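Membrane attack complex assembly inhibitor BGA71 (Borreliella bavariensis, PDB 6FMH) inhibits assembly of the complement membrane attack complex as an outer surface protein, and so probably shields the spirochaete from complement killing. Local coordinates at residues Ile39-Thr44 with Arg63-Ser68; Glu81-Leu86 with Glu98-Ile103; Ala105-Asp110 with Leu145-Asn150; Asp165-Gln170 with Ala177-Glu182. All blocks are in the same frame, centred on the assembly; numbering follows the deposited sequence.

Contact 1: Ile39-Thr44 with Arg63-Ser68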
# COMPACT_ATOMS: atom_id res chain seq x y z
N ILE A 39 -23.17 -9.81 3.65
CA ILE A 39 -23.34 -9.42 2.23
C ILE A 39 -22.09 -9.87 1.46
O ILE A 39 -21.00 -9.40 1.76
CB ILE A 39 -23.53 -7.88 2.12
CG1 ILE A 39 -23.80 -7.35 0.71
CG2 ILE A 39 -22.31 -7.13 2.63
CD1 ILE A 39 -24.57 -6.04 0.78
N ASN A 40 -22.24 -10.82 0.54
CA ASN A 40 -21.06 -11.39 -0.13
C ASN A 40 -21.10 -10.82 -1.52
O ASN A 40 -21.60 -11.44 -2.49
CB ASN A 40 -20.97 -12.94 -0.11
CG ASN A 40 -19.52 -13.49 -0.22
OD1 ASN A 40 -18.65 -12.88 -0.81
ND2 ASN A 40 -19.28 -14.67 0.36
N PHE A 41 -20.68 -9.58 -1.62
CA PHE A 41 -20.92 -8.76 -2.81
C PHE A 41 -20.45 -9.46 -4.07
O PHE A 41 -21.14 -9.44 -5.10
CB PHE A 41 -20.28 -7.38 -2.63
CG PHE A 41 -20.35 -6.50 -3.85
CD1 PHE A 41 -21.57 -6.27 -4.51
CD2 PHE A 41 -19.20 -5.94 -4.36
CE1 PHE A 41 -21.63 -5.50 -5.66
CE2 PHE A 41 -19.25 -5.16 -5.52
CZ PHE A 41 -20.46 -4.95 -6.17
N LEU A 42 -19.31 -10.10 -4.02
CA LEU A 42 -18.77 -10.70 -5.22
C LEU A 42 -18.76 -12.20 -5.14
O LEU A 42 -17.99 -12.86 -5.84
CB LEU A 42 -17.33 -10.18 -5.46
CG LEU A 42 -17.21 -8.67 -5.75
CD1 LEU A 42 -15.77 -8.25 -5.67
CD2 LEU A 42 -17.75 -8.30 -7.10
N ALA A 43 -19.63 -12.78 -4.34
CA ALA A 43 -19.63 -14.24 -4.17
C ALA A 43 -19.65 -14.97 -5.48
O ALA A 43 -18.84 -15.86 -5.73
CB ALA A 43 -20.83 -14.67 -3.34
N THR A 44 -20.62 -14.62 -6.33
CA THR A 44 -20.73 -15.20 -7.68
C THR A 44 -19.44 -15.19 -8.52
O THR A 44 -19.14 -16.17 -9.21
CB THR A 44 -21.86 -14.49 -8.47
OG1 THR A 44 -23.11 -14.59 -7.75
CG2 THR A 44 -22.04 -15.07 -9.88
N ARG A 63 -13.28 -0.98 -2.93
CA ARG A 63 -12.88 0.40 -2.61
C ARG A 63 -13.59 1.37 -3.53
O ARG A 63 -14.19 2.35 -3.09
CB ARG A 63 -11.37 0.57 -2.71
CG ARG A 63 -10.56 -0.17 -1.66
CD ARG A 63 -9.04 -0.45 -1.96
NE ARG A 63 -8.34 0.81 -1.76
CZ ARG A 63 -7.07 1.08 -2.13
NH1 ARG A 63 -6.28 0.16 -2.62
NH2 ARG A 63 -6.58 2.29 -1.91
N THR A 64 -13.57 1.08 -4.83
CA THR A 64 -14.21 1.99 -5.81
C THR A 64 -15.71 1.96 -5.75
O THR A 64 -16.35 2.96 -5.61
CB THR A 64 -13.74 1.73 -7.27
OG1 THR A 64 -12.43 2.30 -7.46
CG2 THR A 64 -14.64 2.43 -8.24
N ILE A 65 -16.24 0.76 -5.70
CA ILE A 65 -17.71 0.57 -5.72
C ILE A 65 -18.36 1.13 -4.49
O ILE A 65 -19.24 1.96 -4.58
CB ILE A 65 -18.08 -0.94 -5.82
CG1 ILE A 65 -17.52 -1.58 -7.09
CG2 ILE A 65 -19.60 -1.13 -5.76
CD1 ILE A 65 -18.42 -1.52 -8.27
N TYR A 66 -17.89 0.67 -3.33
CA TYR A 66 -18.52 1.00 -2.04
C TYR A 66 -18.41 2.46 -1.77
O TYR A 66 -19.34 3.08 -1.23
CB TYR A 66 -17.85 0.23 -0.92
CG TYR A 66 -18.21 -1.26 -0.81
CD1 TYR A 66 -18.63 -2.00 -1.89
CD2 TYR A 66 -18.11 -1.90 0.41
CE1 TYR A 66 -18.92 -3.33 -1.77
CE2 TYR A 66 -18.41 -3.23 0.56
CZ TYR A 66 -18.84 -3.94 -0.55
OH TYR A 66 -19.10 -5.28 -0.42
N SER A 67 -17.26 3.03 -2.09
CA SER A 67 -17.06 4.47 -1.86
C SER A 67 -17.98 5.17 -2.81
O SER A 67 -18.48 6.24 -2.47
CB SER A 67 -15.58 4.93 -2.05
OG SER A 67 -15.24 4.95 -3.43
N SER A 68 -18.15 4.61 -3.99
CA SER A 68 -19.00 5.23 -5.00
C SER A 68 -20.47 5.24 -4.62
O SER A 68 -21.19 6.20 -4.86
CB SER A 68 -18.84 4.54 -6.36
OG SER A 68 -17.56 4.80 -6.96

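Contact 2: Glu81-Leu86 with Glu98-Ile103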
# COMPACT_ATOMS: atom_id res chain seq x y z
N GLU A 81 -27.25 -7.51 -7.80
CA GLU A 81 -28.25 -8.16 -8.61
C GLU A 81 -27.98 -7.89 -10.09
O GLU A 81 -27.96 -8.81 -10.91
CB GLU A 81 -29.62 -7.72 -8.15
CG GLU A 81 -30.79 -8.21 -9.01
CD GLU A 81 -32.14 -7.81 -8.42
OE1 GLU A 81 -32.27 -7.96 -7.22
OE2 GLU A 81 -33.07 -7.36 -9.13
N ILE A 82 -27.75 -6.63 -10.44
CA ILE A 82 -27.37 -6.27 -11.80
C ILE A 82 -26.26 -7.18 -12.34
O ILE A 82 -26.40 -7.78 -13.43
CB ILE A 82 -26.87 -4.80 -11.91
CG1 ILE A 82 -28.03 -3.85 -11.69
CG2 ILE A 82 -26.29 -4.58 -13.31
CD1 ILE A 82 -27.68 -2.41 -11.43
N LEU A 83 -25.18 -7.30 -11.57
CA LEU A 83 -24.05 -8.06 -12.06
C LEU A 83 -24.32 -9.53 -12.12
O LEU A 83 -23.86 -10.20 -13.01
CB LEU A 83 -22.82 -7.77 -11.21
CG LEU A 83 -22.31 -6.33 -11.28
CD1 LEU A 83 -21.19 -6.19 -10.29
CD2 LEU A 83 -21.85 -5.94 -12.67
N GLU A 84 -25.12 -10.03 -11.19
CA GLU A 84 -25.47 -11.46 -11.17
C GLU A 84 -26.49 -11.86 -12.22
O GLU A 84 -26.44 -12.94 -12.77
CB GLU A 84 -25.97 -11.86 -9.80
CG GLU A 84 -24.84 -12.04 -8.81
CD GLU A 84 -25.31 -12.35 -7.40
OE1 GLU A 84 -26.52 -12.46 -7.18
OE2 GLU A 84 -24.46 -12.53 -6.52
N THR A 85 -27.41 -10.97 -12.52
CA THR A 85 -28.25 -11.15 -13.71
C THR A 85 -27.37 -11.34 -14.96
O THR A 85 -27.54 -12.31 -15.69
CB THR A 85 -29.14 -9.93 -13.91
OG1 THR A 85 -29.78 -9.61 -12.65
CG2 THR A 85 -30.17 -10.13 -15.00
N LEU A 86 -26.45 -10.41 -15.18
CA LEU A 86 -25.62 -10.40 -16.40
C LEU A 86 -24.75 -11.64 -16.44
O LEU A 86 -24.61 -12.26 -17.50
CB LEU A 86 -24.74 -9.14 -16.48
CG LEU A 86 -25.45 -7.81 -16.72
CD1 LEU A 86 -24.52 -6.61 -16.62
CD2 LEU A 86 -26.14 -7.80 -18.07
N GLU A 98 -16.12 -7.63 -17.52
CA GLU A 98 -15.46 -6.42 -18.01
C GLU A 98 -15.72 -5.22 -17.09
O GLU A 98 -14.81 -4.49 -16.76
CB GLU A 98 -15.84 -6.12 -19.48
CG GLU A 98 -14.91 -6.83 -20.44
CD GLU A 98 -15.39 -6.86 -21.87
OE1 GLU A 98 -15.86 -5.82 -22.40
OE2 GLU A 98 -15.18 -7.91 -22.50
N PHE A 99 -16.98 -5.00 -16.72
CA PHE A 99 -17.30 -3.94 -15.76
C PHE A 99 -16.38 -4.03 -14.52
O PHE A 99 -15.88 -3.04 -14.03
CB PHE A 99 -18.79 -4.03 -15.37
CG PHE A 99 -19.18 -3.10 -14.29
CD1 PHE A 99 -19.46 -1.78 -14.58
CD2 PHE A 99 -19.21 -3.53 -12.96
CE1 PHE A 99 -19.82 -0.89 -13.55
CE2 PHE A 99 -19.54 -2.64 -11.94
CZ PHE A 99 -19.85 -1.33 -12.23
N ILE A 100 -16.21 -5.24 -14.01
CA ILE A 100 -15.50 -5.51 -12.77
C ILE A 100 -14.00 -5.41 -12.97
O ILE A 100 -13.33 -4.61 -12.34
CB ILE A 100 -15.89 -6.91 -12.23
CG1 ILE A 100 -17.16 -6.83 -11.39
CG2 ILE A 100 -14.81 -7.56 -11.40
CD1 ILE A 100 -17.21 -5.72 -10.39
N TYR A 101 -13.47 -6.25 -13.86
CA TYR A 101 -12.05 -6.33 -14.04
C TYR A 101 -11.47 -5.21 -14.92
O TYR A 101 -10.36 -4.82 -14.71
CB TYR A 101 -11.66 -7.71 -14.58
CG TYR A 101 -11.99 -8.87 -13.65
CD1 TYR A 101 -11.47 -8.94 -12.36
CD2 TYR A 101 -12.82 -9.90 -14.07
CE1 TYR A 101 -11.78 -10.00 -11.53
CE2 TYR A 101 -13.13 -10.98 -13.24
CZ TYR A 101 -12.62 -11.02 -11.97
OH TYR A 101 -12.95 -12.09 -11.15
N GLN A 102 -12.22 -4.70 -15.88
CA GLN A 102 -11.68 -3.74 -16.81
C GLN A 102 -11.95 -2.31 -16.49
O GLN A 102 -11.13 -1.44 -16.74
CB GLN A 102 -12.21 -4.04 -18.20
CG GLN A 102 -11.46 -3.42 -19.37
CD GLN A 102 -12.35 -3.39 -20.61
OE1 GLN A 102 -12.95 -4.41 -20.94
NE2 GLN A 102 -12.50 -2.23 -21.27
N ILE A 103 -13.11 -2.02 -15.93
CA ILE A 103 -13.46 -0.64 -15.62
C ILE A 103 -13.21 -0.32 -14.15
O ILE A 103 -12.51 0.63 -13.85
CB ILE A 103 -14.89 -0.36 -16.06
CG1 ILE A 103 -14.90 -0.36 -17.59
CG2 ILE A 103 -15.44 0.91 -15.41
CD1 ILE A 103 -15.12 0.94 -18.30

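Contact 3: Ala105-Asp110 with Leu145-Asn150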
# COMPACT_ATOMS: atom_id res chain seq x y z
N ALA A 105 -11.78 -1.93 -11.69
CA ALA A 105 -10.48 -2.25 -11.19
C ALA A 105 -9.42 -1.27 -11.67
O ALA A 105 -8.41 -1.04 -11.00
CB ALA A 105 -10.10 -3.71 -11.55
N SER A 106 -9.62 -0.74 -12.86
CA SER A 106 -8.64 0.15 -13.48
C SER A 106 -8.74 1.52 -12.86
O SER A 106 -7.77 2.22 -12.68
CB SER A 106 -8.90 0.22 -15.00
OG SER A 106 -8.68 -1.09 -15.58
N ILE A 107 -9.97 1.92 -12.58
CA ILE A 107 -10.22 3.18 -11.92
C ILE A 107 -9.47 3.18 -10.62
O ILE A 107 -8.73 4.09 -10.30
CB ILE A 107 -11.73 3.40 -11.75
CG1 ILE A 107 -12.33 3.76 -13.11
CG2 ILE A 107 -12.02 4.52 -10.78
CD1 ILE A 107 -13.82 3.49 -13.21
N GLN A 108 -9.58 2.09 -9.89
CA GLN A 108 -8.86 1.94 -8.65
C GLN A 108 -7.37 1.90 -8.89
O GLN A 108 -6.62 2.57 -8.18
CB GLN A 108 -9.27 0.67 -7.95
CG GLN A 108 -9.03 0.63 -6.44
CD GLN A 108 -9.47 1.86 -5.63
OE1 GLN A 108 -10.59 2.29 -5.69
NE2 GLN A 108 -8.55 2.43 -4.88
N TYR A 109 -6.86 1.08 -9.78
CA TYR A 109 -5.42 0.93 -9.89
C TYR A 109 -4.70 2.20 -10.19
O TYR A 109 -3.60 2.42 -9.74
CB TYR A 109 -5.00 -0.17 -10.89
CG TYR A 109 -3.48 -0.18 -11.18
CD1 TYR A 109 -2.60 -0.72 -10.27
CD2 TYR A 109 -2.95 0.40 -12.32
CE1 TYR A 109 -1.25 -0.69 -10.49
CE2 TYR A 109 -1.61 0.42 -12.54
CZ TYR A 109 -0.77 -0.12 -11.61
OH TYR A 109 0.57 -0.14 -11.78
N ASP A 110 -5.30 3.03 -11.00
CA ASP A 110 -4.70 4.26 -11.33
C ASP A 110 -4.39 5.05 -10.11
O ASP A 110 -3.35 5.58 -9.98
CB ASP A 110 -5.62 5.03 -12.25
CG ASP A 110 -5.48 4.64 -13.65
OD1 ASP A 110 -4.81 3.71 -13.97
OD2 ASP A 110 -6.05 5.27 -14.47
N LEU A 145 -8.42 10.59 -9.16
CA LEU A 145 -9.53 10.79 -8.22
C LEU A 145 -10.79 11.30 -8.90
O LEU A 145 -11.91 10.80 -8.63
CB LEU A 145 -9.12 11.74 -7.05
CG LEU A 145 -8.11 11.15 -6.02
CD1 LEU A 145 -7.57 12.22 -5.12
CD2 LEU A 145 -8.65 10.01 -5.19
N LYS A 146 -10.64 12.27 -9.78
CA LYS A 146 -11.77 12.83 -10.54
C LYS A 146 -12.46 11.73 -11.37
O LYS A 146 -13.72 11.51 -11.30
CB LYS A 146 -11.27 14.02 -11.36
CG LYS A 146 -10.98 15.23 -10.49
CD LYS A 146 -10.87 16.51 -11.27
CE LYS A 146 -10.41 17.67 -10.37
NZ LYS A 146 -11.24 17.84 -9.14
N THR A 147 -11.64 10.91 -12.03
CA THR A 147 -12.16 9.77 -12.80
C THR A 147 -13.09 8.93 -11.93
O THR A 147 -14.22 8.62 -12.34
CB THR A 147 -11.04 8.94 -13.43
OG1 THR A 147 -10.30 9.76 -14.36
CG2 THR A 147 -11.59 7.77 -14.19
N ARG A 148 -12.63 8.59 -10.74
CA ARG A 148 -13.40 7.77 -9.88
C ARG A 148 -14.71 8.48 -9.46
O ARG A 148 -15.78 7.83 -9.29
CB ARG A 148 -12.64 7.37 -8.65
CG ARG A 148 -13.52 6.46 -7.79
CD ARG A 148 -12.78 5.71 -6.76
NE ARG A 148 -12.38 6.62 -5.71
CZ ARG A 148 -11.72 6.26 -4.62
NH1 ARG A 148 -11.40 5.00 -4.40
NH2 ARG A 148 -11.40 7.18 -3.75
N GLN A 149 -14.62 9.80 -9.26
CA GLN A 149 -15.84 10.57 -8.95
C GLN A 149 -16.83 10.46 -10.09
O GLN A 149 -18.01 10.45 -9.87
CB GLN A 149 -15.49 12.04 -8.63
CG GLN A 149 -15.05 12.28 -7.20
CD GLN A 149 -14.31 13.60 -7.05
OE1 GLN A 149 -14.71 14.62 -7.62
NE2 GLN A 149 -13.22 13.59 -6.26
N ASN A 150 -16.34 10.55 -11.33
CA ASN A 150 -17.26 10.58 -12.48
C ASN A 150 -17.87 9.24 -12.63
O ASN A 150 -19.07 9.13 -12.83
CB ASN A 150 -16.59 11.01 -13.78
CG ASN A 150 -16.00 12.39 -13.71
OD1 ASN A 150 -14.94 12.66 -14.29
ND2 ASN A 150 -16.68 13.29 -13.05

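Contact 4: Asp165-Gln170 with Ala177-Glu182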
# COMPACT_ATOMS: atom_id res chain seq x y z
N ASP A 165 -36.60 0.84 -13.56
CA ASP A 165 -36.73 0.01 -14.80
C ASP A 165 -36.69 0.85 -16.09
O ASP A 165 -37.36 0.49 -17.06
CB ASP A 165 -38.01 -0.85 -14.80
CG ASP A 165 -37.99 -1.96 -15.86
OD1 ASP A 165 -36.93 -2.48 -16.23
OD2 ASP A 165 -39.08 -2.35 -16.33
N SER A 166 -35.92 1.92 -16.06
CA SER A 166 -35.76 2.80 -17.21
C SER A 166 -35.20 2.03 -18.38
O SER A 166 -34.12 1.50 -18.30
CB SER A 166 -34.78 3.93 -16.89
OG SER A 166 -35.38 4.85 -16.02
N LYS A 167 -35.90 2.07 -19.51
CA LYS A 167 -35.45 1.38 -20.70
C LYS A 167 -35.45 -0.13 -20.45
O LYS A 167 -34.62 -0.86 -20.98
CB LYS A 167 -34.05 1.85 -21.08
CG LYS A 167 -33.97 3.33 -21.43
CD LYS A 167 -32.61 3.71 -21.99
CE LYS A 167 -32.32 5.26 -21.93
NZ LYS A 167 -31.34 5.73 -20.87
N ASN A 168 -36.41 -0.56 -19.63
CA ASN A 168 -36.63 -1.96 -19.32
C ASN A 168 -35.40 -2.68 -18.77
O ASN A 168 -35.29 -3.91 -18.87
CB ASN A 168 -37.14 -2.66 -20.56
CG ASN A 168 -38.45 -2.07 -21.05
OD1 ASN A 168 -38.60 -1.84 -22.26
ND2 ASN A 168 -39.39 -1.81 -20.15
N ILE A 169 -34.52 -1.93 -18.11
CA ILE A 169 -33.22 -2.42 -17.68
C ILE A 169 -33.31 -3.44 -16.52
O ILE A 169 -32.39 -4.23 -16.32
CB ILE A 169 -32.35 -1.17 -17.33
CG1 ILE A 169 -31.84 -0.49 -18.61
CG2 ILE A 169 -31.19 -1.44 -16.42
CD1 ILE A 169 -31.18 -1.44 -19.58
N GLN A 170 -34.41 -3.45 -15.79
CA GLN A 170 -34.64 -4.45 -14.76
C GLN A 170 -35.41 -5.64 -15.29
O GLN A 170 -35.35 -6.72 -14.74
CB GLN A 170 -35.44 -3.84 -13.60
CG GLN A 170 -35.58 -4.74 -12.39
CD GLN A 170 -36.22 -4.01 -11.25
OE1 GLN A 170 -36.47 -2.80 -11.31
NE2 GLN A 170 -36.45 -4.73 -10.17
N ALA A 177 -27.80 -5.30 -20.58
CA ALA A 177 -26.49 -5.47 -21.18
C ALA A 177 -26.13 -4.28 -22.07
O ALA A 177 -24.98 -3.82 -22.04
CB ALA A 177 -26.45 -6.71 -22.01
N THR A 178 -27.09 -3.76 -22.81
CA THR A 178 -26.78 -2.67 -23.70
C THR A 178 -26.45 -1.42 -22.90
O THR A 178 -25.49 -0.71 -23.22
CB THR A 178 -27.95 -2.39 -24.65
OG1 THR A 178 -28.25 -3.58 -25.35
CG2 THR A 178 -27.65 -1.31 -25.62
N TYR A 179 -27.22 -1.20 -21.85
CA TYR A 179 -27.02 -0.05 -21.01
C TYR A 179 -25.61 -0.06 -20.39
O TYR A 179 -24.93 0.97 -20.36
CB TYR A 179 -28.11 -0.03 -19.95
CG TYR A 179 -28.02 1.12 -18.98
CD1 TYR A 179 -27.14 1.13 -17.94
CD2 TYR A 179 -28.91 2.18 -19.08
CE1 TYR A 179 -27.08 2.18 -17.06
CE2 TYR A 179 -28.89 3.24 -18.18
CZ TYR A 179 -27.97 3.24 -17.19
OH TYR A 179 -27.91 4.32 -16.34
N MET A 180 -25.24 -1.19 -19.79
CA MET A 180 -23.96 -1.29 -19.13
C MET A 180 -22.86 -1.09 -20.14
O MET A 180 -21.88 -0.39 -19.86
CB MET A 180 -23.82 -2.63 -18.45
CG MET A 180 -24.72 -2.84 -17.25
SD MET A 180 -24.66 -1.65 -15.93
CE MET A 180 -23.12 -1.88 -15.25
N LYS A 181 -23.04 -1.64 -21.36
CA LYS A 181 -22.07 -1.43 -22.43
C LYS A 181 -21.91 0.06 -22.81
O LYS A 181 -20.79 0.54 -22.98
CB LYS A 181 -22.48 -2.24 -23.67
CG LYS A 181 -21.91 -3.64 -23.68
CD LYS A 181 -22.30 -4.44 -24.91
CE LYS A 181 -23.71 -5.00 -24.77
NZ LYS A 181 -24.04 -6.00 -25.84
N GLU A 182 -23.03 0.77 -22.98
CA GLU A 182 -23.02 2.16 -23.48
C GLU A 182 -22.61 3.21 -22.39
O GLU A 182 -22.20 4.34 -22.72
CB GLU A 182 -24.35 2.50 -24.23
CG GLU A 182 -24.66 1.53 -25.42
CD GLU A 182 -23.51 1.37 -26.46
OE1 GLU A 182 -23.07 2.41 -27.00
OE2 GLU A 182 -23.04 0.23 -26.77

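Contact 1: Ile39-Thr44 with Arg63-Ser68
Phe-41 and Tyr-66 form the dense half of this contact, an offset edge-to-face pair in which the edge of Tyr-66 is turned toward the face of Phe-41. Their planes stand 63° apart and the ring centroids are separated by 5.7 Å. The closest carbons of the pair are Phe-41 CD2 and Tyr-66 CE1, at 3.7 Å. The two side chains run past each other in opposite directions, which brings the phenol oxygen of Tyr-66 back beside the root of the phenylalanine, with Tyr-66 OH 3.3 Å from Phe-41 CB. With CG anti to the backbone N (chi1 175°), the Phe-41 ring extends toward helix 55-68, and its far corner reaches the preceding residue of that helix: Phe-41 CZ lies 3.9 Å from Ile-65 CG2. The looser side lies with Asn-40, Ala-43 and Thr-44, all partly exposed; Asn-40 points away from the helix. A type I turn from Asn-40 to Ala-43 carries Phe-41, closed by Ala-43 N to Asn-40 O at 3.0 Å. Across the interface there is no hydrogen bond; the Tyr-66 hydroxyl is bonded to Asp-35 at the end of helix 12-36. The chemistry is thus mainly apolar and aromatic, and the phenol oxygen lodged within it is satisfied from a third part of the chain.

Contact 2: Glu81-Leu86 with Glu98-Ile103
Leu-83 packs its forked tip against two consecutive residues of the next helix, one methyl for each. Its CD2 branch lies against the ring of Phe-99, with Leu-83 CD2 3.6 Å from Phe-99 CD2; the methyl sits oblique to the ring, and the two side chains cross at about a right angle. The other branch serves Ile-100: the terminal methyls Leu-83 CD1 and Ile-100 CD1 touch at 4.0 Å, the chains slanting across each other. Leu-83 holds its CG anti to the carbonyl carbon (chi1 -65°), whereas Phe-99 reaches across with CG anti to the backbone N (chi1 173°), and Ile-100 presents the end of its longer branch. All three residues are buried and nothing polar passes between the segments. Behind them, within helix 90-123, residues 98-103 form a wider pi-type turn in which Glu-98 O takes both Gln-102 N and Ile-103 N, the latter at 3.1 Å. Phe-99 is further enclosed by Ile-65, Phe-151, Met-180 and an edge-to-face pairing with Tyr-184. The packing of two successive helices, 73-88 and 90-123, joined by a very short turn and meeting through leucine, isoleucine and phenylalanine, is typical of the core of an all-alpha domain.

Contact 3: Ala105-Asp110 with Leu145-Asn150
Arg-148 runs from an apolar root beside Ile-107 to a polar tip at Gln-108. Arg-148 CB lies 3.6 Å from Ile-107 CG2, and the next atom, Arg-148 CG, is 3.9 Å from the same methyl. Arg-148 CD then passes 4.2 Å from Gln-108 OE1. A bend at chi3 (72°) redirects the chain before the guanidinium, whose NH1 donates a weak, bent hydrogen bond to Gln-108: Arg-148 NH1 to Gln-108 OE1 is 3.1 Å. The oxygen sits at the guanidinium edge, near its plane, while the amide itself is turned 48° away from that plane. Gln-108 OE1 has a stronger partner in the hydroxyl of Thr-64, so a third helix joins this polar end; NH2 of the arginine forms a long, weak ion pair with Glu-27. Alongside, Ile-107 CG1 touches Thr-147 CG2 at 4.2 Å, and the threonine hydroxyl bonds back to Ser-143 O. Helix 90-123 also faces the second subunit here, where Asp-110 forms a salt bridge to Lys-124 of that subunit and Tyr-109 a hydrogen bond to its Glu-120. The segment axes approach to 9.2 Å with directions 154° apart, the nearly antiparallel packing of neighbouring helices in a helical bundle.

Contact 4: Asp165-Gln170 with Ala177-Glu182
Ile-169 and Tyr-179 meet at about a right angle, the isoleucine approaching the base of the aromatic side chain and not its hydroxyl end. Ile-169 CD1 lies 3.4 Å from Tyr-179 CB, while Ile-169 CG1, one bond further back, lies 4.0 Å from Tyr-179 CD2, oblique to the ring. The tyrosine extends toward the loop with CG anti to the backbone N (chi1 180°); beyond the ring its OH bonds to Asp-161 and Thr-158 of helix 127-163. Lys-167 approaches from another direction: its NZ stands at the ring edge, near the plane, 4.4 Å from Tyr-179 CE2. This lysine is exposed, and its amine makes neither a hydrogen bond nor a stack with the ring. The isoleucine is placed by a compact loop. Just past helix 127-163, Asp-165 takes positive phi in a Schellman motif, and its carboxylate reaches forward to the residues leading into helix 173-183. Gln-170 N donates to Asp-165 OD1 at 2.7 Å, with an N-H...O angle of 143°, meeting the oxygen nearly along its C-O bond. The other carboxylate oxygen, OD2, takes a hydrogen bond with Thr-171, so both oxygens of Asp-165 hold the chain just ahead of that helix. The chemistry therefore divides in two: polar bonds internal to the loop give it shape, while the loop meets the helix through an apolar isoleucine-tyrosine contact, with the tyrosine hydroxyl satisfied by a neighbouring helix.

From the N terminus the four contacts follow one another in series, none nested in or crossing another. Contact 1 closes the excursion from the loop after helix 12-36 to helix 55-68. Contact 2 spans the short turn between helices 73-88 and 90-123. Contact 3 closes the longest loop, bringing helix 127-163 back along helix 90-123, and contact 4 folds the following loop onto helix 173-183. In space, Thr-44 and Glu-84 link contacts 1 and 2 by a probable hydrogen bond, Thr-64 and Gln-108 link 1 and 3, and Phe-99 and Leu-86 pack on Met-180 between 2 and 4. Contacts 2 and 3 share helix 90-123, while contact 4 touches neither contact 1 nor contact 3.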